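Local coordinates for protein Atp-dependent DNA ligase (Psychromonas sp., PDB 4D05) that probably seals nicks in DNA, using ATP to form an enzyme-adenylate intermediate, and is observed here with AMP in its nucleotide pocket, at residues Q20-E25 with V105-R110; P5-T10 with M156-D161; F95-L100 with T116-T121. All coordinates share one frame; numbering follows the deposited sequence.

Interaction 1. Residues Q20-E25 with V105-R110; sequences QYYVSE and VSFEQR. With AMP (adenosine monophosphate), chain H.
Tyr22 lays its CB against the rim of the Phe107 ring and carries its phenol on toward Glu108. The apolar part of the contact is thin: CB of Tyr22 stands 4.1 Å from CE2 of Phe107, near the plane of that ring. Farther out, OE1 of Glu108 comes in at the edge of the phenol, close to the ring plane and 3.0 Å from OH of Tyr22. The carboxylate stands almost upright to the phenol, the two planes 85° apart, and CG of Glu108 also closes on OH of Tyr22 at 3.7 Å. Glu108 gets there from the first turn of its helix with CG anti to the backbone N (chi1 -174°) and the chain extended beyond. Lys133 adds a cation-pi contact to the Tyr22 ring. The contact thus sets the start of helix 107-121 beside strand 21-26, an outermost strand of the five-stranded sheet in the nucleotide-binding domain. Ser106 holds the N-cap position of that helix. Arg110 braces the same end: its NH1 donates in the guanidinium plane to O of Val105 at 2.8 Å, with an N-H...O angle of 158°, and the CA of Phe107 sits over one guanidinium face. NE of Arg110 makes a salt bridge with Asp99. Two residues along the strand, the adenine amino group is read by the protein: N6 of AMP donates to OG of Ser24 at 2.9 Å and to the backbone O of Glu25, also at 2.9 Å. Lys26, which follows directly, belongs to the pocket as well and begins the KxDG motif, whose lysine carries the AMP in ATP-dependent ligases, probably here too.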
loop_
_atom_site.group_PDB
_atom_site.type_symbol
_atom_site.label_atom_id
_atom_site.label_comp_id
_atom_site.label_asym_id
_atom_site.label_seq_id
_atom_site.Cartn_x
_atom_site.Cartn_y
_atom_site.Cartn_z
ATOM N N GLN A 20 -19.969 3.975 2.718
ATOM C CA GLN A 20 -20.158 2.540 2.920
ATOM C C GLN A 20 -18.862 1.855 3.305
ATOM O O GLN A 20 -18.873 0.649 3.559
ATOM C CB GLN A 20 -20.676 1.909 1.652
ATOM C CG GLN A 20 -21.852 2.608 1.152
ATOM C CD GLN A 20 -23.011 1.730 1.098
ATOM O OE1 GLN A 20 -23.439 1.201 2.125
ATOM N NE2 GLN A 20 -23.544 1.542 -0.097
ATOM N N TYR A 21 -17.760 2.607 3.360
ATOM C CA TYR A 21 -16.450 1.998 3.613
ATOM C C TYR A 21 -15.847 2.368 4.947
ATOM O O TYR A 21 -15.860 3.533 5.353
ATOM C CB TYR A 21 -15.455 2.427 2.538
ATOM C CG TYR A 21 -15.840 1.917 1.207
ATOM C CD1 TYR A 21 -16.837 2.549 0.477
ATOM C CD2 TYR A 21 -15.250 0.787 0.680
ATOM C CE1 TYR A 21 -17.227 2.068 -0.728
ATOM C CE2 TYR A 21 -15.639 0.302 -0.536
ATOM C CZ TYR A 21 -16.639 0.954 -1.239
ATOM O OH TYR A 21 -17.079 0.493 -2.457
ATOM N N TYR A 22 -15.257 1.378 5.606
ATOM C CA TYR A 22 -14.409 1.643 6.745
ATOM C C TYR A 22 -13.019 2.043 6.255
ATOM O O TYR A 22 -12.433 1.375 5.397
ATOM C CB TYR A 22 -14.325 0.417 7.681
ATOM C CG TYR A 22 -15.571 0.337 8.550
ATOM C CD1 TYR A 22 -15.683 1.113 9.702
ATOM C CD2 TYR A 22 -16.633 -0.455 8.184
ATOM C CE1 TYR A 22 -16.835 1.071 10.497
ATOM C CE2 TYR A 22 -17.784 -0.505 8.951
ATOM C CZ TYR A 22 -17.880 0.261 10.098
ATOM O OH TYR A 22 -19.045 0.192 10.852
ATOM N N VAL A 23 -12.493 3.108 6.843
ATOM C CA VAL A 23 -11.230 3.696 6.418
ATOM C C VAL A 23 -10.204 3.513 7.518
ATOM O O VAL A 23 -10.468 3.801 8.677
ATOM C CB VAL A 23 -11.408 5.199 6.102
ATOM C CG1 VAL A 23 -10.117 5.795 5.606
ATOM C CG2 VAL A 23 -12.532 5.367 5.120
ATOM N N SER A 24 -9.015 3.046 7.125
ATOM C CA SER A 24 -7.945 2.793 8.060
ATOM C C SER A 24 -6.632 3.262 7.445
ATOM O O SER A 24 -6.537 3.493 6.246
ATOM C CB SER A 24 -7.871 1.275 8.365
ATOM O OG SER A 24 -7.600 0.549 7.181
ATOM N N GLU A 25 -5.624 3.418 8.281
ATOM C CA GLU A 25 -4.279 3.790 7.800
ATOM C C GLU A 25 -3.586 2.598 7.156
ATOM O O GLU A 25 -3.505 1.499 7.728
ATOM C CB GLU A 25 -3.436 4.313 8.963
ATOM C CG GLU A 25 -2.055 4.824 8.504
ATOM C CD GLU A 25 -1.255 5.505 9.585
ATOM O OE1 GLU A 25 -1.873 5.979 10.562
ATOM O OE2 GLU A 25 0.004 5.573 9.455
ATOM N N VAL A 105 -18.970 -13.779 7.983
ATOM C CA VAL A 105 -19.893 -12.649 8.086
ATOM C C VAL A 105 -19.281 -11.384 7.462
ATOM O O VAL A 105 -18.125 -11.390 6.987
ATOM C CB VAL A 105 -20.338 -12.374 9.549
ATOM C CG1 VAL A 105 -21.200 -13.557 10.110
ATOM C CG2 VAL A 105 -19.168 -12.097 10.454
ATOM N N SER A 106 -20.067 -10.315 7.437
ATOM C CA SER A 106 -19.654 -9.068 6.790
ATOM C C SER A 106 -18.521 -8.393 7.542
ATOM O O SER A 106 -18.326 -8.616 8.721
ATOM C CB SER A 106 -20.840 -8.081 6.816
ATOM O OG SER A 106 -21.109 -7.713 8.183
ATOM N N PHE A 107 -17.788 -7.513 6.862
ATOM C CA PHE A 107 -16.629 -6.880 7.485
ATOM C C PHE A 107 -17.019 -6.074 8.732
ATOM O O PHE A 107 -16.282 -6.025 9.680
ATOM C CB PHE A 107 -15.890 -5.992 6.476
ATOM C CG PHE A 107 -14.608 -5.416 7.032
ATOM C CD1 PHE A 107 -13.619 -6.251 7.529
ATOM C CD2 PHE A 107 -14.393 -4.054 7.079
ATOM C CE1 PHE A 107 -12.447 -5.731 8.063
ATOM C CE2 PHE A 107 -13.226 -3.559 7.594
ATOM C CZ PHE A 107 -12.247 -4.407 8.087
ATOM N N GLU A 108 -18.182 -5.431 8.725
ATOM C CA GLU A 108 -18.638 -4.702 9.896
ATOM C C GLU A 108 -18.667 -5.581 11.158
ATOM O O GLU A 108 -18.216 -5.170 12.220
ATOM C CB GLU A 108 -20.004 -4.085 9.629
ATOM C CG GLU A 108 -20.444 -3.210 10.744
ATOM C CD GLU A 108 -21.622 -2.382 10.326
ATOM O OE1 GLU A 108 -21.395 -1.321 9.678
ATOM O OE2 GLU A 108 -22.767 -2.834 10.568
ATOM N N GLN A 109 -19.213 -6.794 11.046
ATOM C CA GLN A 109 -19.194 -7.712 12.195
ATOM C C GLN A 109 -17.808 -8.230 12.496
ATOM O O GLN A 109 -17.498 -8.542 13.637
ATOM C CB GLN A 109 -20.159 -8.876 11.975
ATOM C CG GLN A 109 -21.619 -8.490 12.201
ATOM C CD GLN A 109 -22.577 -9.683 12.173
ATOM O OE1 GLN A 109 -22.173 -10.828 12.292
ATOM N NE2 GLN A 109 -23.862 -9.395 12.063
ATOM N N ARG A 110 -16.965 -8.349 11.478
ATOM C CA ARG A 110 -15.604 -8.769 11.731
ATOM C C ARG A 110 -14.872 -7.712 12.557
ATOM O O ARG A 110 -14.131 -8.048 13.438
ATOM C CB ARG A 110 -14.867 -9.088 10.429
ATOM C CG ARG A 110 -15.568 -10.209 9.689
ATOM C CD ARG A 110 -14.961 -10.886 8.530
ATOM N NE ARG A 110 -14.260 -10.101 7.550
ATOM C CZ ARG A 110 -14.663 -9.798 6.319
ATOM N NH1 ARG A 110 -15.895 -10.024 5.883
ATOM N NH2 ARG A 110 -13.824 -9.157 5.528
HETATM P P AMP H . 0.650 -1.125 -0.349
HETATM O O1P AMP H . 0.388 -0.935 -1.816
HETATM O O2P AMP H . 2.010 -1.437 0.249
HETATM O "O5'" AMP H . -0.456 -2.134 0.179
HETATM C "C5'" AMP H . -0.452 -2.312 1.576
HETATM C "C4'" AMP H . -0.536 -3.789 1.816
HETATM O "O4'" AMP H . -0.593 -4.077 3.196
HETATM C "C3'" AMP H . -1.797 -4.267 1.180
HETATM O "O3'" AMP H . -1.418 -5.479 0.509
HETATM C "C2'" AMP H . -2.722 -4.528 2.334
HETATM O "O2'" AMP H . -3.343 -5.732 1.876
HETATM C "C1'" AMP H . -1.853 -4.556 3.626
HETATM N N9 AMP H . -2.300 -3.515 4.615
HETATM C C8 AMP H . -1.591 -2.562 5.284
HETATM N N7 AMP H . -2.373 -1.777 6.067
HETATM C C5 AMP H . -3.618 -2.289 5.931
HETATM C C6 AMP H . -4.946 -1.921 6.431
HETATM N N6 AMP H . -5.073 -0.890 7.279
HETATM N N1 AMP H . -5.966 -2.693 6.039
HETATM C C2 AMP H . -5.850 -3.692 5.153
HETATM N N3 AMP H . -4.694 -4.076 4.641
HETATM C C4 AMP H . -3.566 -3.412 4.989
#

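Interaction 2. Residues P5-T10 with M156-D161. With AMP (adenosine monophosphate), chain H.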
loop_
_atom_site.group_PDB
_atom_site.type_symbol
_atom_site.label_atom_id
_atom_site.label_comp_id
_atom_site.label_asym_id
_atom_site.label_seq_id
_atom_site.Cartn_x
_atom_site.Cartn_y
_atom_site.Cartn_z
ATOM N N PRO A 5 -4.188 -18.082 2.556
ATOM C CA PRO A 5 -5.461 -17.844 1.854
ATOM C C PRO A 5 -5.938 -16.467 2.200
ATOM O O PRO A 5 -6.823 -16.281 3.036
ATOM C CB PRO A 5 -6.388 -18.903 2.445
ATOM C CG PRO A 5 -5.908 -19.017 3.856
ATOM C CD PRO A 5 -4.400 -18.840 3.803
ATOM N N ILE A 6 -5.320 -15.486 1.564
ATOM C CA ILE A 6 -5.576 -14.099 1.906
ATOM C C ILE A 6 -6.267 -13.226 0.834
ATOM O O ILE A 6 -6.159 -13.454 -0.390
ATOM C CB ILE A 6 -4.283 -13.453 2.386
ATOM C CG1 ILE A 6 -3.191 -13.495 1.307
ATOM C CG2 ILE A 6 -3.841 -14.167 3.595
ATOM C CD1 ILE A 6 -1.979 -12.658 1.616
ATOM N N GLN A 7 -6.970 -12.205 1.316
ATOM C CA GLN A 7 -7.674 -11.265 0.437
ATOM C C GLN A 7 -6.736 -10.205 0.040
ATOM O O GLN A 7 -5.965 -9.765 0.898
ATOM C CB GLN A 7 -8.807 -10.579 1.192
ATOM C CG GLN A 7 -9.619 -9.615 0.354
ATOM C CD GLN A 7 -10.982 -9.405 1.028
ATOM O OE1 GLN A 7 -12.009 -9.922 0.614
ATOM N NE2 GLN A 7 -10.965 -8.704 2.072
ATOM N N LEU A 8 -6.796 -9.785 -1.228
ATOM C CA LEU A 8 -5.944 -8.738 -1.751
ATOM C C LEU A 8 -6.705 -7.478 -2.225
ATOM O O LEU A 8 -7.855 -7.523 -2.718
ATOM C CB LEU A 8 -5.076 -9.242 -2.913
ATOM C CG LEU A 8 -4.312 -10.560 -2.762
ATOM C CD1 LEU A 8 -3.591 -10.795 -4.072
ATOM C CD2 LEU A 8 -3.310 -10.563 -1.562
ATOM N N ALA A 9 -6.030 -6.339 -2.072
ATOM C CA ALA A 9 -6.666 -5.046 -2.340
ATOM C C ALA A 9 -6.547 -4.642 -3.794
ATOM O O ALA A 9 -5.537 -4.930 -4.471
ATOM C CB ALA A 9 -6.051 -3.979 -1.488
ATOM N N THR A 10 -7.569 -3.933 -4.254
ATOM C CA THR A 10 -7.553 -3.226 -5.547
ATOM C C THR A 10 -7.306 -1.713 -5.378
ATOM O O THR A 10 -7.094 -1.264 -4.268
ATOM C CB THR A 10 -8.865 -3.430 -6.292
ATOM O OG1 THR A 10 -9.972 -3.062 -5.450
ATOM C CG2 THR A 10 -8.996 -4.907 -6.722
HETATM N N MSE A 156 -6.561 2.713 3.584
HETATM C CA MSE A 156 -7.269 1.592 3.030
HETATM C C MSE A 156 -8.758 1.754 3.281
HETATM O O MSE A 156 -9.145 2.271 4.311
HETATM C CB MSE A 156 -6.826 0.271 3.704
HETATM C CG MSE A 156 -5.321 -0.015 3.628
HETATM SE SE MSE A 156 -4.723 -0.485 1.809
HETATM C CE MSE A 156 -6.025 -1.915 1.445
ATOM N N LEU A 157 -9.571 1.290 2.326
ATOM C CA LEU A 157 -11.011 1.335 2.404
ATOM C C LEU A 157 -11.555 -0.099 2.283
ATOM O O LEU A 157 -11.155 -0.850 1.394
ATOM C CB LEU A 157 -11.588 2.168 1.269
ATOM C CG LEU A 157 -11.359 3.695 1.374
ATOM C CD1 LEU A 157 -9.978 4.120 0.877
ATOM C CD2 LEU A 157 -12.389 4.441 0.598
ATOM N N HIS A 158 -12.503 -0.448 3.144
ATOM C CA HIS A 158 -13.081 -1.795 3.097
ATOM C C HIS A 158 -14.584 -1.692 3.299
ATOM O O HIS A 158 -15.049 -1.169 4.303
ATOM C CB HIS A 158 -12.428 -2.638 4.184
ATOM C CG HIS A 158 -12.643 -4.110 4.029
ATOM N ND1 HIS A 158 -11.896 -5.033 4.727
ATOM C CD2 HIS A 158 -13.517 -4.819 3.286
ATOM C CE1 HIS A 158 -12.267 -6.250 4.381
ATOM N NE2 HIS A 158 -13.276 -6.153 3.532
ATOM N N HIS A 159 -15.335 -2.137 2.305
ATOM C CA HIS A 159 -16.785 -2.028 2.324
ATOM C C HIS A 159 -17.371 -2.765 3.534
ATOM O O HIS A 159 -17.040 -3.935 3.796
ATOM C CB HIS A 159 -17.353 -2.559 1.008
ATOM C CG HIS A 159 -18.755 -2.135 0.739
ATOM N ND1 HIS A 159 -19.815 -2.597 1.480
ATOM C CD2 HIS A 159 -19.273 -1.294 -0.185
ATOM C CE1 HIS A 159 -20.937 -2.064 1.016
ATOM N NE2 HIS A 159 -20.632 -1.260 0.013
ATOM N N GLN A 160 -18.253 -2.072 4.254
ATOM C CA GLN A 160 -18.846 -2.616 5.497
ATOM C C GLN A 160 -19.600 -3.935 5.285
ATOM O O GLN A 160 -19.712 -4.737 6.212
ATOM C CB GLN A 160 -19.766 -1.563 6.156
ATOM C CG GLN A 160 -20.951 -1.215 5.306
ATOM C CD GLN A 160 -21.653 0.043 5.757
ATOM O OE1 GLN A 160 -21.325 0.614 6.787
ATOM N NE2 GLN A 160 -22.612 0.496 4.968
ATOM N N ASP A 161 -20.160 -4.143 4.100
ATOM C CA ASP A 161 -20.885 -5.388 3.780
ATOM C C ASP A 161 -20.072 -6.480 3.102
ATOM O O ASP A 161 -20.623 -7.539 2.760
ATOM C CB ASP A 161 -22.087 -5.093 2.892
ATOM C CG ASP A 161 -23.080 -4.122 3.529
ATOM O OD1 ASP A 161 -23.243 -4.136 4.761
ATOM O OD2 ASP A 161 -23.695 -3.346 2.771
HETATM P P AMP H . 0.650 -1.125 -0.349
HETATM O O1P AMP H . 0.388 -0.935 -1.816
HETATM O O2P AMP H . 2.010 -1.437 0.249
HETATM O "O5'" AMP H . -0.456 -2.134 0.179
HETATM C "C5'" AMP H . -0.452 -2.312 1.576
HETATM C "C4'" AMP H . -0.536 -3.789 1.816
HETATM O "O4'" AMP H . -0.593 -4.077 3.196
HETATM C "C3'" AMP H . -1.797 -4.267 1.180
HETATM O "O3'" AMP H . -1.418 -5.479 0.509
HETATM C "C2'" AMP H . -2.722 -4.528 2.334
HETATM O "O2'" AMP H . -3.343 -5.732 1.876
HETATM C "C1'" AMP H . -1.853 -4.556 3.626
HETATM N N9 AMP H . -2.300 -3.515 4.615
HETATM C C8 AMP H . -1.591 -2.562 5.284
HETATM N N7 AMP H . -2.373 -1.777 6.067
HETATM C C5 AMP H . -3.618 -2.289 5.931
HETATM C C6 AMP H . -4.946 -1.921 6.431
HETATM N N6 AMP H . -5.073 -0.890 7.279
HETATM N N1 AMP H . -5.966 -2.693 6.039
HETATM C C2 AMP H . -5.850 -3.692 5.153
HETATM N N3 AMP H . -4.694 -4.076 4.641
HETATM C C4 AMP H . -3.566 -3.412 4.989
HETATM O O HOH W 1 -13.947 -8.675 2.701
#
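A water is gripped by both NE2 atoms of this contact, that of Gln7 and that of His158. It accepts from NE2 of Gln7 at 3.0 Å and meets NE2 of His158 at 2.7 Å, lying at the edge of the imidazole in the ring plane. The amide and the imidazole also touch directly, NE2 of Gln7 coming 3.6 Å from CE1 of His158, with the two planes turned 72° apart. Gln7 spans the distance with CG anti to the backbone N (chi1 -178°) and the rest of the chain stretched out. Its OE1 takes a backbone N-H from Gln165, which fixes the rotation of the amide and directs the NH2 end to the water. Phe107 stacks on the His158 ring, so that ring is held by an aromatic neighbour as well as by the water. Nearer the nucleotide the contact turns apolar. Met156, present as selenomethionine, has CG anti to its carbonyl carbon (chi1 -57°), which lays CG against the purine, 3.4 Å from C6 of AMP, on the adenine face opposite Phe98. Beyond CG the chain bends at chi2 and chi3, and this fold brings its CE to 3.6 Å from CB of Ala9. Strands 8-11 and 154-159 belong to one sheet but are not neighbours in it: strand 173-175, which brings Lys174 to the AMP, runs between them, so only side chains join the two. At the far end, N of Asp161 bonds to ND1 of His159 at 3.1 Å and turns the chain after the strand. With an amide donor and an aromatic C-H facing one another, Gln7 and His158 depend on the water to link their polar ends, whereas beside AMP Ala9 and Met156 meet by dispersion alone.

Interaction 3. Residues F95-L100 with T116-T121. With AMP (adenosine monophosphate), chain H.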
loop_
_atom_site.group_PDB
_atom_site.type_symbol
_atom_site.label_atom_id
_atom_site.label_comp_id
_atom_site.label_asym_id
_atom_site.label_seq_id
_atom_site.Cartn_x
_atom_site.Cartn_y
_atom_site.Cartn_z
ATOM N N PHE A 95 1.495 -6.938 16.162
ATOM C CA PHE A 95 0.658 -7.534 15.123
ATOM C C PHE A 95 -0.613 -6.713 15.064
ATOM O O PHE A 95 -1.467 -6.777 15.974
ATOM C CB PHE A 95 0.383 -9.008 15.444
ATOM C CG PHE A 95 -0.335 -9.786 14.348
ATOM C CD1 PHE A 95 -0.039 -9.618 13.010
ATOM C CD2 PHE A 95 -1.303 -10.711 14.686
ATOM C CE1 PHE A 95 -0.701 -10.365 12.027
ATOM C CE2 PHE A 95 -1.944 -11.455 13.721
ATOM C CZ PHE A 95 -1.663 -11.266 12.379
HETATM N N MSE A 96 -0.688 -5.878 14.033
HETATM C CA MSE A 96 -1.764 -4.922 13.839
HETATM C C MSE A 96 -2.785 -5.529 12.914
HETATM O O MSE A 96 -2.558 -5.637 11.707
HETATM C CB MSE A 96 -1.199 -3.632 13.180
HETATM C CG MSE A 96 -0.059 -2.961 13.940
HETATM SE SE MSE A 96 -0.481 -2.132 15.619
HETATM C CE MSE A 96 -1.734 -0.796 14.948
ATOM N N ILE A 97 -3.921 -5.949 13.473
ATOM C CA ILE A 97 -4.855 -6.738 12.685
ATOM C C ILE A 97 -5.855 -5.914 11.919
ATOM O O ILE A 97 -6.312 -4.862 12.393
ATOM C CB ILE A 97 -5.515 -7.825 13.536
ATOM C CG1 ILE A 97 -6.433 -7.234 14.609
ATOM C CG2 ILE A 97 -4.403 -8.711 14.141
ATOM C CD1 ILE A 97 -7.283 -8.296 15.347
ATOM N N PHE A 98 -6.222 -6.439 10.754
ATOM C CA PHE A 98 -7.183 -5.781 9.906
ATOM C C PHE A 98 -8.247 -6.738 9.326
ATOM O O PHE A 98 -9.172 -6.270 8.685
ATOM C CB PHE A 98 -6.471 -4.959 8.790
ATOM C CG PHE A 98 -5.526 -5.758 7.930
ATOM C CD1 PHE A 98 -6.004 -6.648 7.013
ATOM C CD2 PHE A 98 -4.162 -5.584 8.007
ATOM C CE1 PHE A 98 -5.139 -7.381 6.201
ATOM C CE2 PHE A 98 -3.305 -6.315 7.174
ATOM C CZ PHE A 98 -3.814 -7.199 6.279
ATOM N N ASP A 99 -8.139 -8.050 9.538
ATOM C CA ASP A 99 -9.232 -8.915 9.138
ATOM C C ASP A 99 -9.167 -10.281 9.815
ATOM O O ASP A 99 -8.209 -10.605 10.525
ATOM C CB ASP A 99 -9.296 -9.038 7.606
ATOM C CG ASP A 99 -10.726 -9.109 7.074
ATOM O OD1 ASP A 99 -11.629 -9.485 7.845
ATOM O OD2 ASP A 99 -10.939 -8.841 5.869
ATOM N N LEU A 100 -10.235 -11.036 9.612
ATOM C CA LEU A 100 -10.460 -12.388 10.161
ATOM C C LEU A 100 -10.767 -13.300 8.956
ATOM O O LEU A 100 -11.908 -13.412 8.500
ATOM C CB LEU A 100 -11.646 -12.399 11.150
ATOM C CG LEU A 100 -11.521 -11.496 12.362
ATOM C CD1 LEU A 100 -12.722 -11.584 13.286
ATOM C CD2 LEU A 100 -10.288 -11.825 13.175
ATOM N N THR A 116 -13.184 -6.976 20.239
ATOM C CA THR A 116 -13.285 -7.866 21.397
ATOM C C THR A 116 -12.065 -8.754 21.567
ATOM O O THR A 116 -11.546 -8.885 22.664
ATOM C CB THR A 116 -14.564 -8.719 21.328
ATOM O OG1 THR A 116 -15.705 -7.861 21.402
ATOM C CG2 THR A 116 -14.630 -9.651 22.505
ATOM N N LEU A 117 -11.609 -9.378 20.486
ATOM C CA LEU A 117 -10.425 -10.224 20.543
ATOM C C LEU A 117 -9.215 -9.446 21.092
ATOM O O LEU A 117 -8.497 -9.923 21.974
ATOM C CB LEU A 117 -10.094 -10.787 19.160
ATOM C CG LEU A 117 -11.081 -11.787 18.551
ATOM C CD1 LEU A 117 -10.595 -12.133 17.152
ATOM C CD2 LEU A 117 -11.224 -13.033 19.408
ATOM N N VAL A 118 -8.982 -8.242 20.563
ATOM C CA VAL A 118 -7.862 -7.440 21.024
ATOM C C VAL A 118 -7.993 -7.046 22.502
ATOM O O VAL A 118 -7.019 -7.155 23.275
ATOM C CB VAL A 118 -7.649 -6.209 20.095
ATOM C CG1 VAL A 118 -6.673 -5.223 20.720
ATOM C CG2 VAL A 118 -7.186 -6.666 18.712
ATOM N N THR A 119 -9.184 -6.605 22.901
ATOM C CA THR A 119 -9.417 -6.181 24.300
ATOM C C THR A 119 -9.249 -7.348 25.279
ATOM O O THR A 119 -8.576 -7.220 26.339
ATOM C CB THR A 119 -10.801 -5.492 24.441
ATOM O OG1 THR A 119 -10.851 -4.342 23.581
ATOM C CG2 THR A 119 -10.999 -5.016 25.874
ATOM N N ASP A 120 -9.795 -8.496 24.911
ATOM C CA ASP A 120 -9.747 -9.699 25.772
ATOM C C ASP A 120 -8.318 -10.246 25.894
ATOM O O ASP A 120 -7.896 -10.684 26.936
ATOM C CB ASP A 120 -10.664 -10.794 25.216
ATOM C CG ASP A 120 -12.153 -10.492 25.444
ATOM O OD1 ASP A 120 -12.477 -9.497 26.140
ATOM O OD2 ASP A 120 -13.002 -11.248 24.927
ATOM N N THR A 121 -7.578 -10.230 24.802
ATOM C CA THR A 121 -6.207 -10.698 24.806
ATOM C C THR A 121 -5.333 -9.782 25.686
ATOM O O THR A 121 -4.474 -10.268 26.421
ATOM C CB THR A 121 -5.666 -10.750 23.348
ATOM O OG1 THR A 121 -6.450 -11.672 22.583
ATOM C CG2 THR A 121 -4.227 -11.171 23.312
HETATM P P AMP H . 0.650 -1.125 -0.349
HETATM O O1P AMP H . 0.388 -0.935 -1.816
HETATM O O2P AMP H . 2.010 -1.437 0.249
HETATM O "O5'" AMP H . -0.456 -2.134 0.179
HETATM C "C5'" AMP H . -0.452 -2.312 1.576
HETATM C "C4'" AMP H . -0.536 -3.789 1.816
HETATM O "O4'" AMP H . -0.593 -4.077 3.196
HETATM C "C3'" AMP H . -1.797 -4.267 1.180
HETATM O "O3'" AMP H . -1.418 -5.479 0.509
HETATM C "C2'" AMP H . -2.722 -4.528 2.334
HETATM O "O2'" AMP H . -3.343 -5.732 1.876
HETATM C "C1'" AMP H . -1.853 -4.556 3.626
HETATM N N9 AMP H . -2.300 -3.515 4.615
HETATM C C8 AMP H . -1.591 -2.562 5.284
HETATM N N7 AMP H . -2.373 -1.777 6.067
HETATM C C5 AMP H . -3.618 -2.289 5.931
HETATM C C6 AMP H . -4.946 -1.921 6.431
HETATM N N6 AMP H . -5.073 -0.890 7.279
HETATM N N1 AMP H . -5.966 -2.693 6.039
HETATM C C2 AMP H . -5.850 -3.692 5.153
HETATM N N3 AMP H . -4.694 -4.076 4.641
HETATM C C4 AMP H . -3.566 -3.412 4.989
#
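A beta-alpha-beta unit, made of strand 94-99, helix 107-121 and the parallel strand 126-128, is packed together here, with the adenine pocket on the other side of the strand. Ile97 and Leu100 supply the strand's part. CD1 of Ile97 runs past CG2 of Val118 at 3.7 Å, the two side chains sliding by in opposite directions; CG1 of Ile97, set between the backbone N and the carbonyl carbon (chi1 67°), is the branch that carries CD1 to Val118. Leu100 and Leu117 meet tip to tip, CD2 of Leu100 lying 4.0 Å from CD1 of Leu117. Met114, one turn earlier in the helix, touches both Ile97 and Leu100. Within the helix, O of Leu117 is held twice, by N of Thr121 at 3.0 Å and by OG1 of Thr121 at 2.8 Å, from opposite faces of its carbonyl plane. Phe98 turns to the nucleotide and lays its ring almost parallel to the adenine, N3 of AMP standing 3.4 Å above the ring plane over its centre. A serine here would remove the aromatic ring and would probably leave that adenine face without its stacking partner and the base freer to tilt. Phe98 and Asp99 together face Asp63 in a classic beta bulge, and beyond it OD1 of Asp99 accepts from N of Leu100 at 2.7 Å on its anti side. An aromatic ring on one adenine face and a hydrophobic side chain, here a methionine, on the other is the arrangement familiar from the adenylation domain of nucleotidyltransferases such as ATP-dependent ligases.

How the interactions relate
Each contact has a segment that touches the same AMP, but they differ in burial. Interaction 2 is the core one, every touching residue buried, and joins two strands of the sheet that also includes strand 21-26 of interaction 1. Interactions 1 and 3 share helix 107-121, its first turn in the former and its last in the latter, and both are only partly buried. Their chemistry follows: water-mediated and apolar in interaction 2, a tyrosine and an exposed glutamate at the rim in interaction 1, purely aliphatic in interaction 3. Backbone pairing of Tyr22 with His158 and of Ser24 with Met156 couples interactions 1 and 2, and Asp99 of interaction 3 packs against His158.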